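Local coordinates for SusD superfamily protein (Bacteroides fragilis, PDB 3L22) that probably binds glycans for uptake at the bacterial outer membrane, and binds zinc ions in the crystal, at residues A[428-431]-A[432-435]; A[87-90]-A[91-94]; A[164-167]-A[168-172]; A[129-132]-A[133-137]. All blocks are in the same frame, centred on the assembly; numbering follows the deposited sequence.

Contact 1 (A[428-431]-A[432-435]); sequences IPQV and ELLL
I428 meets E432 with its CG2 methyl, which lies 3.8 Å from CG of E432, the two side chains running alongside each other; the same methyl also packs against CD2 of L433. P429 stands at the N-cap of helix 430-435. Its carbonyl O takes a sound bond from the N-H of L433, 3.1 Å from N to O, and a weak, bent one from N of E432. At Q430 the backbone O receives L434 N at 3.0 Å, the next rung of the helix. The Q430 side chain starts anti to the backbone N (chi1 -179°) and bends at chi2, which turns its amide toward the next turn of the helix: NE2 comes within 3.4 Å of L434 CD2, while OE1 faces CD1 of L433. V431 O lies 3.9 Å from CG of L435. The E432 carboxylate turns away from the first segment: OE1 bonds to NE1 of W85, and OE2 to ND2 of N436 and, as a salt bridge, to R151. The start of this short C-terminal helix and the two residues leading into it rest on helix 79-103, with I428 and P429 against W85 and V431 against T86.

Contact 2 (A[87-90]-A[91-94]); sequences YAYL and AINK
The backbone O of L90 is gripped twice: N of K94 donates to it at 3.0 Å, and a water donates at 3.3 Å. That water also accepts from ND2 of N93, so it bridges the main chain of one turn to a side chain of the next. N93 CG is anti to the backbone N (chi1 -170°), which carries ND2 to the water; the other end of that amide, OD1, is taken by the N-H of E155. One step back, N93 N donates to Y89 O at 2.9 Å, and the I92-to-A88 and A91-to-Y87 backbone bonds complete an unbroken run of i+4 to i N-H...O bonds.

Among the side chains, Y89 and I92 run alongside one another and point the same way. CD1 of I92 lies over one face of the tyrosine ring, 4.1 Å from Y89 CD1. The same methyl folds back along the helix to 3.4 Å from A88 O. The aliphatic part of K94 does likewise on another side, its CG resting 3.4 Å from L90 O. Beyond the ring, Y89 OH bonds to the carbonyl of P149.

The faces divide by neighbour. A88, Y89 and I92 look onto helix 113-131, whereas A91 and K94 touch helix 18-33. These are two successive turns of regular alpha-helix in the middle of helix 79-103, packed between other helices in the largely helical scaffold of the SusD family, whose sequence domains belong to the TPR clan.

Contact 3 (A[164-167]-A[168-172]); sequences PRST and VKQIY
From S166 and T167 the extended chain turns into helix 168-178, and the first regular backbone rung runs from I171 N to T167 O, 2.9 Å long. T167 and Q170 then answer each other. The N-H of Q170 points at OG1 of T167, 3.0 Å from N to OG1 with an N-H...O angle of 156°. In return T167 N donates to OE1 of Q170 at 2.8 Å, a straight bond (168°). With chi1 at 69°, OG1 sits between the backbone N and the carbonyl carbon of T167, tucked over the start of the helix and facing the N-H of Q170. The Q170 chain is extended beyond CG, and its CG passes 3.3 Å from T167 OG1 on the way back to the cap. CB of S166 lies 3.5 Å from OE1 of Q170 and 3.9 Å from CD1 of I171. Backbone bonds from S166 to S147 and V148 tie the approach to an earlier part of the same loop. Reciprocal bonding between T167 and Q170 is the classic capping box, here with glutamine as the returning side chain, at the N-terminus of helix 168-178.

Contact 4 (A[129-132]-A[133-137]); sequences YYLN and NLYPT
ND2 of N133 points over one face of the Y129 ring, 3.4 Å above its plane and nearer the rim than the centre, the amide steeply tilted against the ring (59°). A face of the Y130 ring is taken by CD2 of Y129, above its centre, and the edge of the Y135 ring turns to the backbone, CD2 being 3.4 Å from L131 O. This is the C-terminal end of helix 113-131 in the helical SusD-family scaffold, where N133 N and L134 N use i-3 acceptors and Y135 N an i-4 one. N133 serves twice: ND2 donates to Y129 O at 2.8 Å, from above the carbonyl plane, while its own N-H goes to Y130 O. CG of N133 is anti to the carbonyl carbon (chi1 -77°), which brings the amide back beside the last helical turn.

L131 O collects two bonds: Y135 N approaches almost in line with the carbonyl, whereas L134 N, at 3.1 Å, comes from well above its plane. CD2 of L131 packs at 3.8 Å against CE2 of Y135, whose OH bonds to N81 and whose ring meets W85 edge-to-face. N132 sends its amide to the following connection and helix, OD1 to OG of S147 and ND2 to O of V168. The ring of P136 crosses N132 at about a right angle, and a water donates both to N132 O, at 2.7 Å, and to P136 O, at 2.8 Å.

In the fold
Along the chain the order is contact 2, in helix 79-103, then contact 4, at the end of helix 113-131, contact 3, opening helix 168-178, and finally contact 1, near the C-terminus. Contacts 3 and 4 are the closest pair, their centres about 10 Å apart. L131 of contact 4 packs against A88, Y89 and I92 of contact 2, the centres of contacts 2 and 4 being about 15 Å apart. Contact 1 belongs to the SusD-family part of the sequence, the other three to the starch-binding-associated part, yet it reaches back: I428 touches R165 of contact 3, and both I428 and P429 touch Y135 of contact 4. The late C-terminal segment thus packs against elements from the first half of the chain.

Contact 1 (A[428-431]-A[432-435])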
loop_
_atom_site.group_PDB
_atom_site.type_symbol
_atom_site.label_atom_id
_atom_site.label_comp_id
_atom_site.label_asym_id
_atom_site.label_seq_id
_atom_site.Cartn_x
_atom_site.Cartn_y
_atom_site.Cartn_z
ATOM N N ILE A 428 -11.500 -13.226 -9.703
ATOM C CA ILE A 428 -11.357 -14.152 -8.607
ATOM C C ILE A 428 -10.557 -15.364 -9.112
ATOM O O ILE A 428 -10.912 -15.920 -10.135
ATOM C CB ILE A 428 -12.719 -14.632 -8.047
ATOM C CG1 ILE A 428 -13.556 -13.452 -7.506
ATOM C CG2 ILE A 428 -12.470 -15.700 -6.961
ATOM C CD1 ILE A 428 -12.875 -12.588 -6.435
ATOM N N PRO A 429 -9.453 -15.746 -8.413
ATOM C CA PRO A 429 -8.556 -16.753 -8.996
ATOM C C PRO A 429 -9.073 -18.161 -8.941
ATOM O O PRO A 429 -9.891 -18.486 -8.090
ATOM C CB PRO A 429 -7.283 -16.657 -8.131
ATOM C CG PRO A 429 -7.795 -16.128 -6.833
ATOM C CD PRO A 429 -8.843 -15.119 -7.237
ATOM N N GLN A 430 -8.544 -18.997 -9.821
ATOM C CA GLN A 430 -8.887 -20.427 -9.857
ATOM C C GLN A 430 -8.735 -21.143 -8.503
ATOM O O GLN A 430 -9.543 -22.021 -8.203
ATOM C CB GLN A 430 -8.039 -21.149 -10.912
ATOM C CG GLN A 430 -8.297 -22.662 -11.097
ATOM C CD GLN A 430 -9.698 -22.997 -11.639
ATOM O OE1 GLN A 430 -10.537 -22.113 -11.888
ATOM N NE2 GLN A 430 -9.943 -24.292 -11.841
ATOM N N VAL A 431 -7.729 -20.774 -7.698
ATOM C CA VAL A 431 -7.573 -21.415 -6.378
ATOM C C VAL A 431 -8.847 -21.281 -5.542
ATOM O O VAL A 431 -9.268 -22.228 -4.908
ATOM C CB VAL A 431 -6.351 -20.901 -5.567
ATOM C CG1 VAL A 431 -5.081 -21.369 -6.203
ATOM C CG2 VAL A 431 -6.364 -19.375 -5.413
ATOM N N GLU A 432 -9.492 -20.122 -5.590
ATOM C CA GLU A 432 -10.754 -19.925 -4.894
ATOM C C GLU A 432 -11.915 -20.632 -5.602
ATOM O O GLU A 432 -12.757 -21.288 -4.945
ATOM C CB GLU A 432 -11.039 -18.423 -4.766
ATOM C CG GLU A 432 -12.306 -18.032 -4.005
ATOM C CD GLU A 432 -12.260 -18.285 -2.496
ATOM O OE1 GLU A 432 -11.192 -18.611 -1.958
ATOM O OE2 GLU A 432 -13.313 -18.128 -1.845
ATOM N N LEU A 433 -11.971 -20.518 -6.927
ATOM C CA LEU A 433 -13.107 -21.047 -7.688
ATOM C C LEU A 433 -13.266 -22.554 -7.507
ATOM O O LEU A 433 -14.389 -23.051 -7.504
ATOM C CB LEU A 433 -12.978 -20.707 -9.179
ATOM C CG LEU A 433 -12.993 -19.228 -9.623
ATOM C CD1 LEU A 433 -12.896 -19.223 -11.154
ATOM C CD2 LEU A 433 -14.244 -18.497 -9.139
ATOM N N LEU A 434 -12.152 -23.266 -7.326
ATOM C CA LEU A 434 -12.173 -24.708 -7.082
ATOM C C LEU A 434 -12.841 -25.074 -5.755
ATOM O O LEU A 434 -13.533 -26.060 -5.688
ATOM C CB LEU A 434 -10.750 -25.301 -7.134
ATOM C CG LEU A 434 -10.091 -25.417 -8.532
ATOM C CD1 LEU A 434 -8.577 -25.646 -8.418
ATOM C CD2 LEU A 434 -10.747 -26.525 -9.379
ATOM N N LEU A 435 -12.657 -24.253 -4.728
ATOM C CA LEU A 435 -13.128 -24.555 -3.371
ATOM C C LEU A 435 -14.424 -23.856 -2.964
ATOM O O LEU A 435 -15.083 -24.333 -2.044
ATOM C CB LEU A 435 -12.066 -24.126 -2.351
ATOM C CG LEU A 435 -10.715 -24.824 -2.425
ATOM C CD1 LEU A 435 -9.760 -24.133 -1.452
ATOM C CD2 LEU A 435 -10.852 -26.311 -2.128
#

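Contact 2 (A[87-90]-A[91-94])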
loop_
_atom_site.group_PDB
_atom_site.type_symbol
_atom_site.label_atom_id
_atom_site.label_comp_id
_atom_site.label_asym_id
_atom_site.label_seq_id
_atom_site.Cartn_x
_atom_site.Cartn_y
_atom_site.Cartn_z
ATOM N N TYR A 87 -2.077 -15.919 0.077
ATOM C CA TYR A 87 -1.323 -15.431 1.249
ATOM C C TYR A 87 -2.039 -14.335 2.039
ATOM O O TYR A 87 -1.844 -14.267 3.252
ATOM C CB TYR A 87 0.156 -15.123 0.896
ATOM C CG TYR A 87 0.847 -16.434 0.629
ATOM C CD1 TYR A 87 0.879 -16.985 -0.648
ATOM C CD2 TYR A 87 1.381 -17.171 1.670
ATOM C CE1 TYR A 87 1.444 -18.228 -0.871
ATOM C CE2 TYR A 87 1.926 -18.415 1.465
ATOM C CZ TYR A 87 1.963 -18.923 0.201
ATOM O OH TYR A 87 2.522 -20.127 -0.008
ATOM N N ALA A 88 -2.859 -13.510 1.380
ATOM C CA ALA A 88 -3.728 -12.585 2.088
ATOM C C ALA A 88 -4.695 -13.355 2.995
ATOM O O ALA A 88 -4.833 -13.004 4.145
ATOM C CB ALA A 88 -4.511 -11.641 1.129
ATOM N N TYR A 89 -5.359 -14.381 2.465
ATOM C CA TYR A 89 -6.325 -15.143 3.256
ATOM C C TYR A 89 -5.652 -15.974 4.332
ATOM O O TYR A 89 -6.247 -16.136 5.407
ATOM C CB TYR A 89 -7.297 -15.996 2.365
ATOM C CG TYR A 89 -8.463 -15.150 1.878
ATOM C CD1 TYR A 89 -9.481 -14.760 2.759
ATOM C CD2 TYR A 89 -8.505 -14.660 0.582
ATOM C CE1 TYR A 89 -10.503 -13.920 2.348
ATOM C CE2 TYR A 89 -9.543 -13.859 0.149
ATOM C CZ TYR A 89 -10.540 -13.482 1.030
ATOM O OH TYR A 89 -11.565 -12.675 0.588
ATOM N N LEU A 90 -4.437 -16.484 4.074
ATOM C CA LEU A 90 -3.662 -17.108 5.137
ATOM C C LEU A 90 -3.382 -16.128 6.272
ATOM O O LEU A 90 -3.562 -16.451 7.443
ATOM C CB LEU A 90 -2.318 -17.663 4.661
ATOM C CG LEU A 90 -2.312 -19.056 4.059
ATOM C CD1 LEU A 90 -0.922 -19.317 3.369
ATOM C CD2 LEU A 90 -2.667 -20.149 5.159
ATOM N N ALA A 91 -2.913 -14.942 5.936
ATOM C CA ALA A 91 -2.712 -13.890 6.941
ATOM C C ALA A 91 -4.029 -13.587 7.707
ATOM O O ALA A 91 -4.040 -13.495 8.928
ATOM C CB ALA A 91 -2.160 -12.619 6.268
ATOM N N ILE A 92 -5.145 -13.472 6.977
ATOM C CA ILE A 92 -6.442 -13.185 7.605
ATOM C C ILE A 92 -6.830 -14.286 8.574
ATOM O O ILE A 92 -7.263 -13.996 9.699
ATOM C CB ILE A 92 -7.505 -12.936 6.523
ATOM C CG1 ILE A 92 -7.240 -11.561 5.868
ATOM C CG2 ILE A 92 -8.965 -13.026 7.061
ATOM C CD1 ILE A 92 -7.807 -11.409 4.444
ATOM N N ASN A 93 -6.667 -15.548 8.173
ATOM C CA ASN A 93 -7.046 -16.664 9.035
ATOM C C ASN A 93 -6.147 -16.744 10.273
ATOM O O ASN A 93 -6.624 -17.071 11.348
ATOM C CB ASN A 93 -7.061 -18.014 8.299
ATOM C CG ASN A 93 -7.705 -19.128 9.145
ATOM O OD1 ASN A 93 -8.869 -19.015 9.578
ATOM N ND2 ASN A 93 -6.940 -20.194 9.417
ATOM N N LYS A 94 -4.860 -16.426 10.112
ATOM C CA LYS A 94 -3.955 -16.297 11.256
ATOM C C LYS A 94 -4.418 -15.248 12.248
ATOM O O LYS A 94 -4.360 -15.493 13.455
ATOM C CB LYS A 94 -2.518 -16.006 10.815
ATOM C CG LYS A 94 -1.827 -17.244 10.244
ATOM C CD LYS A 94 -0.436 -16.922 9.638
ATOM C CE LYS A 94 0.265 -18.190 9.178
ATOM N NZ LYS A 94 0.793 -18.844 10.420
HETATM O O HOH W 1 -3.949 -19.612 8.240
#

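Contact 3 (A[164-167]-A[168-172])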
loop_
_atom_site.group_PDB
_atom_site.type_symbol
_atom_site.label_atom_id
_atom_site.label_comp_id
_atom_site.label_asym_id
_atom_site.label_seq_id
_atom_site.Cartn_x
_atom_site.Cartn_y
_atom_site.Cartn_z
ATOM N N PRO A 164 -20.351 -16.245 -0.354
ATOM C CA PRO A 164 -20.420 -15.233 -1.378
ATOM C C PRO A 164 -19.455 -14.097 -1.122
ATOM O O PRO A 164 -18.951 -13.919 0.000
ATOM C CB PRO A 164 -21.865 -14.713 -1.298
ATOM C CG PRO A 164 -22.537 -15.459 -0.238
ATOM C CD PRO A 164 -21.539 -16.241 0.515
ATOM N N ARG A 165 -19.221 -13.335 -2.191
ATOM C CA ARG A 165 -18.391 -12.151 -2.142
ATOM C C ARG A 165 -19.196 -11.031 -1.477
ATOM O O ARG A 165 -20.370 -10.880 -1.762
ATOM C CB ARG A 165 -17.974 -11.741 -3.560
ATOM C CG ARG A 165 -17.252 -12.849 -4.354
ATOM C CD ARG A 165 -17.199 -12.548 -5.858
ATOM N NE ARG A 165 -16.286 -11.432 -6.124
ATOM C CZ ARG A 165 -16.094 -10.857 -7.311
ATOM N NH1 ARG A 165 -16.751 -11.315 -8.369
ATOM N NH2 ARG A 165 -15.227 -9.825 -7.429
ATOM N N SER A 166 -18.561 -10.279 -0.575
ATOM C CA SER A 166 -19.115 -9.025 -0.086
ATOM C C SER A 166 -18.826 -7.924 -1.088
ATOM O O SER A 166 -17.976 -8.098 -1.969
ATOM C CB SER A 166 -18.487 -8.672 1.252
ATOM O OG SER A 166 -18.990 -9.550 2.235
ATOM N N THR A 167 -19.526 -6.797 -0.956
ATOM C CA THR A 167 -19.330 -5.671 -1.858
ATOM C C THR A 167 -18.069 -4.849 -1.468
ATOM O O THR A 167 -17.604 -4.933 -0.340
ATOM C CB THR A 167 -20.541 -4.753 -1.892
ATOM O OG1 THR A 167 -20.656 -4.074 -0.644
ATOM C CG2 THR A 167 -21.892 -5.528 -2.217
ATOM N N VAL A 168 -17.547 -4.059 -2.400
ATOM C CA VAL A 168 -16.461 -3.115 -2.128
ATOM C C VAL A 168 -16.810 -2.208 -0.926
ATOM O O VAL A 168 -15.967 -2.014 -0.040
ATOM C CB VAL A 168 -16.030 -2.353 -3.399
ATOM C CG1 VAL A 168 -17.181 -1.458 -3.991
ATOM C CG2 VAL A 168 -14.724 -1.532 -3.183
ATOM N N LYS A 169 -18.059 -1.730 -0.846
ATOM C CA LYS A 169 -18.502 -0.946 0.307
ATOM C C LYS A 169 -18.455 -1.792 1.599
ATOM O O LYS A 169 -17.986 -1.328 2.646
ATOM C CB LYS A 169 -19.919 -0.381 0.088
ATOM C CG LYS A 169 -20.627 0.266 1.332
ATOM C CD LYS A 169 -22.036 0.823 0.960
ATOM C CE LYS A 169 -22.758 1.648 2.068
ATOM N NZ LYS A 169 -23.367 0.860 3.243
ATOM N N GLN A 170 -18.937 -3.023 1.537
ATOM C CA GLN A 170 -18.980 -3.859 2.757
ATOM C C GLN A 170 -17.580 -4.145 3.276
ATOM O O GLN A 170 -17.351 -4.189 4.502
ATOM C CB GLN A 170 -19.752 -5.170 2.517
ATOM C CG GLN A 170 -21.253 -4.986 2.463
ATOM C CD GLN A 170 -21.979 -6.215 1.923
ATOM O OE1 GLN A 170 -21.479 -6.957 1.058
ATOM N NE2 GLN A 170 -23.171 -6.440 2.448
ATOM N N ILE A 171 -16.639 -4.329 2.357
ATOM C CA ILE A 171 -15.266 -4.624 2.777
ATOM C C ILE A 171 -14.674 -3.394 3.461
ATOM O O ILE A 171 -14.089 -3.513 4.549
ATOM C CB ILE A 171 -14.386 -5.118 1.608
ATOM C CG1 ILE A 171 -14.863 -6.481 1.111
ATOM C CG2 ILE A 171 -12.901 -5.177 2.007
ATOM C CD1 ILE A 171 -14.800 -7.643 2.078
ATOM N N TYR A 172 -14.850 -2.217 2.859
ATOM C CA TYR A 172 -14.427 -0.997 3.505
ATOM C C TYR A 172 -15.069 -0.789 4.865
ATOM O O TYR A 172 -14.407 -0.329 5.808
ATOM C CB TYR A 172 -14.682 0.232 2.641
ATOM C CG TYR A 172 -13.723 0.439 1.488
ATOM C CD1 TYR A 172 -12.338 0.263 1.639
ATOM C CD2 TYR A 172 -14.178 0.875 0.258
ATOM C CE1 TYR A 172 -11.458 0.498 0.559
ATOM C CE2 TYR A 172 -13.295 1.076 -0.805
ATOM C CZ TYR A 172 -11.962 0.912 -0.646
ATOM O OH TYR A 172 -11.104 1.126 -1.708
#

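Contact 4 (A[129-132]-A[133-137])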
loop_
_atom_site.group_PDB
_atom_site.type_symbol
_atom_site.label_atom_id
_atom_site.label_comp_id
_atom_site.label_asym_id
_atom_site.label_seq_id
_atom_site.Cartn_x
_atom_site.Cartn_y
_atom_site.Cartn_z
ATOM N N TYR A 129 -7.814 -4.454 2.843
ATOM C CA TYR A 129 -7.681 -3.227 2.085
ATOM C C TYR A 129 -6.995 -3.459 0.724
ATOM O O TYR A 129 -7.433 -2.943 -0.315
ATOM C CB TYR A 129 -6.918 -2.168 2.923
ATOM C CG TYR A 129 -6.426 -1.009 2.115
ATOM C CD1 TYR A 129 -7.254 0.080 1.858
ATOM C CD2 TYR A 129 -5.142 -0.979 1.623
ATOM C CE1 TYR A 129 -6.824 1.161 1.118
ATOM C CE2 TYR A 129 -4.686 0.114 0.853
ATOM C CZ TYR A 129 -5.525 1.173 0.617
ATOM O OH TYR A 129 -5.092 2.265 -0.113
ATOM N N TYR A 130 -5.901 -4.220 0.744
ATOM C CA TYR A 130 -5.220 -4.535 -0.506
ATOM C C TYR A 130 -6.071 -5.421 -1.451
ATOM O O TYR A 130 -6.114 -5.151 -2.651
ATOM C CB TYR A 130 -3.827 -5.104 -0.239
ATOM C CG TYR A 130 -2.844 -4.044 0.252
ATOM C CD1 TYR A 130 -2.532 -2.947 -0.540
ATOM C CD2 TYR A 130 -2.207 -4.173 1.479
ATOM C CE1 TYR A 130 -1.619 -1.990 -0.123
ATOM C CE2 TYR A 130 -1.309 -3.225 1.923
ATOM C CZ TYR A 130 -1.000 -2.144 1.110
ATOM O OH TYR A 130 -0.107 -1.198 1.524
ATOM N N LEU A 131 -6.798 -6.397 -0.920
ATOM C CA LEU A 131 -7.716 -7.186 -1.741
ATOM C C LEU A 131 -8.799 -6.288 -2.378
ATOM O O LEU A 131 -9.148 -6.452 -3.556
ATOM C CB LEU A 131 -8.368 -8.298 -0.929
ATOM C CG LEU A 131 -7.503 -9.420 -0.337
ATOM C CD1 LEU A 131 -8.376 -10.335 0.519
ATOM C CD2 LEU A 131 -6.783 -10.200 -1.496
ATOM N N ASN A 132 -9.242 -5.273 -1.636
ATOM C CA ASN A 132 -10.312 -4.393 -2.088
ATOM C C ASN A 132 -9.842 -3.453 -3.199
ATOM O O ASN A 132 -10.660 -2.761 -3.790
ATOM C CB ASN A 132 -10.868 -3.540 -0.929
ATOM C CG ASN A 132 -12.386 -3.426 -0.934
ATOM O OD1 ASN A 132 -13.080 -4.301 -1.440
ATOM N ND2 ASN A 132 -12.913 -2.329 -0.343
ATOM N N ASN A 133 -8.530 -3.380 -3.418
ATOM C CA ASN A 133 -7.946 -2.577 -4.491
ATOM C C ASN A 133 -7.413 -3.405 -5.661
ATOM O O ASN A 133 -6.658 -2.873 -6.503
ATOM C CB ASN A 133 -6.850 -1.684 -3.906
ATOM C CG ASN A 133 -7.412 -0.490 -3.169
ATOM O OD1 ASN A 133 -7.828 0.483 -3.812
ATOM N ND2 ASN A 133 -7.456 -0.557 -1.826
ATOM N N LEU A 134 -7.872 -4.661 -5.766
ATOM C CA LEU A 134 -7.567 -5.549 -6.901
ATOM C C LEU A 134 -8.814 -6.172 -7.554
ATOM O O LEU A 134 -8.952 -6.125 -8.776
ATOM C CB LEU A 134 -6.597 -6.652 -6.489
ATOM C CG LEU A 134 -5.180 -6.160 -6.156
ATOM C CD1 LEU A 134 -4.387 -7.242 -5.399
ATOM C CD2 LEU A 134 -4.469 -5.681 -7.447
ATOM N N TYR A 135 -9.723 -6.709 -6.750
ATOM C CA TYR A 135 -10.824 -7.530 -7.243
ATOM C C TYR A 135 -12.121 -6.778 -7.630
ATOM O O TYR A 135 -12.687 -7.083 -8.643
ATOM C CB TYR A 135 -11.060 -8.691 -6.265
ATOM C CG TYR A 135 -9.817 -9.567 -6.192
ATOM C CD1 TYR A 135 -9.543 -10.517 -7.197
ATOM C CD2 TYR A 135 -8.885 -9.415 -5.171
ATOM C CE1 TYR A 135 -8.374 -11.304 -7.167
ATOM C CE2 TYR A 135 -7.704 -10.189 -5.153
ATOM C CZ TYR A 135 -7.461 -11.129 -6.132
ATOM O OH TYR A 135 -6.318 -11.894 -6.066
ATOM N N PRO A 136 -12.551 -5.761 -6.861
ATOM C CA PRO A 136 -13.795 -5.139 -7.261
ATOM C C PRO A 136 -13.593 -3.880 -8.084
ATOM O O PRO A 136 -12.565 -3.207 -7.957
ATOM C CB PRO A 136 -14.409 -4.723 -5.930
ATOM C CG PRO A 136 -13.229 -4.342 -5.118
ATOM C CD PRO A 136 -12.158 -5.329 -5.508
ATOM N N THR A 137 -14.613 -3.543 -8.862
ATOM C CA THR A 137 -14.751 -2.195 -9.361
ATOM C C THR A 137 -14.673 -1.241 -8.166
ATOM O O THR A 137 -15.264 -1.544 -7.122
ATOM C CB THR A 137 -16.105 -2.043 -10.058
ATOM O OG1 THR A 137 -16.146 -2.962 -11.133
ATOM C CG2 THR A 137 -16.350 -0.620 -10.593
HETATM O O HOH W 2 -11.300 -1.471 -6.128
#